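Local atomic coordinates of bifunctional autolysin (Staphylococcus aureus subsp. aureus Mu50, PDB entry 6FXO), a protein that probably hydrolyses peptidoglycan of the staphylococcal cell wall as an N-acetylglucosaminidase of glycoside hydrolase family 73. Residues T10-T13 with L14-A18. Sequence-based numbering, arbitrary orientation.
Sequences TGMT and LNQVA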
loop_
_atom_site.group_PDB
_atom_site.type_symbol
_atom_site.label_atom_id
_atom_site.label_comp_id
_atom_site.label_asym_id
_atom_site.label_seq_id
_atom_site.Cartn_x
_atom_site.Cartn_y
_atom_site.Cartn_z
ATOM N N THR A 10 -11.576 15.387 -13.591
ATOM C CA THR A 10 -10.602 16.435 -13.852
ATOM C C THR A 10 -11.100 17.314 -14.996
ATOM O O THR A 10 -10.825 18.511 -15.040
ATOM C CB THR A 10 -9.248 15.800 -14.210
ATOM O OG1 THR A 10 -9.437 14.902 -15.308
ATOM C CG2 THR A 10 -8.625 15.059 -13.038
ATOM N N GLY A 11 -11.841 16.698 -15.921
ATOM C CA GLY A 11 -12.381 17.424 -17.066
ATOM C C GLY A 11 -11.318 17.499 -18.133
ATOM O O GLY A 11 -11.507 18.049 -19.216
ATOM N N MET A 12 -10.190 16.891 -17.791
ATOM C CA MET A 12 -8.981 16.778 -18.577
ATOM C C MET A 12 -9.102 15.670 -19.559
ATOM O O MET A 12 -10.191 15.267 -19.941
ATOM C CB MET A 12 -7.858 16.379 -17.656
ATOM C CG MET A 12 -6.984 17.458 -17.256
ATOM S SD MET A 12 -5.763 16.553 -16.314
ATOM C CE MET A 12 -4.809 17.798 -15.833
ATOM N N THR A 13 -7.961 15.150 -19.955
ATOM C CA THR A 13 -8.039 14.062 -20.907
ATOM C C THR A 13 -6.890 13.114 -20.715
ATOM O O THR A 13 -5.796 13.514 -20.337
ATOM C CB THR A 13 -8.132 14.611 -22.335
ATOM O OG1 THR A 13 -8.184 13.514 -23.247
ATOM C CG2 THR A 13 -6.982 15.523 -22.678
ATOM N N LEU A 14 -7.154 11.842 -20.977
ATOM C CA LEU A 14 -6.176 10.785 -20.855
ATOM C C LEU A 14 -5.033 11.019 -21.822
ATOM O O LEU A 14 -3.902 10.640 -21.532
ATOM C CB LEU A 14 -6.880 9.459 -21.172
ATOM C CG LEU A 14 -6.034 8.196 -21.184
ATOM C CD1 LEU A 14 -5.595 7.846 -19.780
ATOM C CD2 LEU A 14 -6.856 7.060 -21.757
ATOM N N ASN A 15 -5.331 11.651 -22.969
ATOM C CA ASN A 15 -4.315 11.926 -23.966
ATOM C C ASN A 15 -3.287 12.894 -23.425
ATOM O O ASN A 15 -2.088 12.722 -23.639
ATOM C CB ASN A 15 -4.998 12.542 -25.170
ATOM C CG ASN A 15 -5.542 11.548 -26.154
ATOM O OD1 ASN A 15 -6.084 10.505 -25.764
ATOM N ND2 ASN A 15 -5.546 11.849 -27.444
ATOM N N GLN A 16 -3.777 13.904 -22.703
ATOM C CA GLN A 16 -2.984 14.960 -22.080
ATOM C C GLN A 16 -2.224 14.415 -20.912
ATOM O O GLN A 16 -1.013 14.592 -20.814
ATOM C CB GLN A 16 -3.898 16.099 -21.554
ATOM C CG GLN A 16 -3.357 17.545 -21.627
ATOM C CD GLN A 16 -4.301 18.540 -20.959
ATOM O OE1 GLN A 16 -5.450 18.702 -21.381
ATOM N NE2 GLN A 16 -3.835 19.320 -19.951
ATOM N N VAL A 17 -2.939 13.718 -20.036
ATOM C CA VAL A 17 -2.224 13.176 -18.868
ATOM C C VAL A 17 -1.141 12.145 -19.139
ATOM O O VAL A 17 -0.160 12.076 -18.403
ATOM C CB VAL A 17 -3.196 12.716 -17.765
ATOM C CG1 VAL A 17 -3.897 13.918 -17.149
ATOM C CG2 VAL A 17 -4.206 11.726 -18.317
ATOM N N ALA A 18 -1.330 11.331 -20.165
ATOM C CA ALA A 18 -0.340 10.321 -20.505
ATOM C C ALA A 18 0.915 10.909 -21.152
ATOM O O ALA A 18 2.021 10.493 -20.808
ATOM C CB ALA A 18 -0.952 9.283 -21.427
#
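Thr13, the N-cap of helix 14-22, meets Asn15 with its hydroxyl and Gln16 with its methyl. From CB the two branches part. OG1 lies anti to the backbone N (chi1 179°) and accepts a weak hydrogen bond from Asn15 N at 3.4 Å. The CB of Asn15 sits against the same oxygen, 3.8 Å from OG1. The other branch, CG2, lies between the backbone N and the carbonyl carbon and lands on Gln16 CB at 3.3 Å. The two side chains cross there at about a right angle, and Gln16 OE1 also comes near this methyl. The carbonyl of Thr13 starts the helical bonding: Val17 N donates to Thr13 O at 2.9 Å, almost straight at 173°. Gln16 N adds a weak, bent bond to the same oxygen. Val17 CG2 packs close by, 3.1 Å from Thr13 O.

One residue earlier, Met12 is extended beyond CG and brings its sulfur to Val17, which it crosses at a slant. Its SD touches Val17 CG1 at 3.3 Å. Before it, Thr10 OG1 accepts from Met12 N, 3.3 Å away, in an ST turn. The same hydroxyl is hydrogen-bonded to Gln242 O, at the end of strand 237-242. Leu14 and Val17 pack against Met49 of helix 42-49, so the turn links strand 237-242 to that helix.

The Thr13 hydroxyl thus accepts from Asn15 N, an N-H that has no carbonyl of an earlier turn to bond to. The long bond implies a modest cap, with methyl and thioether contacts adding apolar packing beside it.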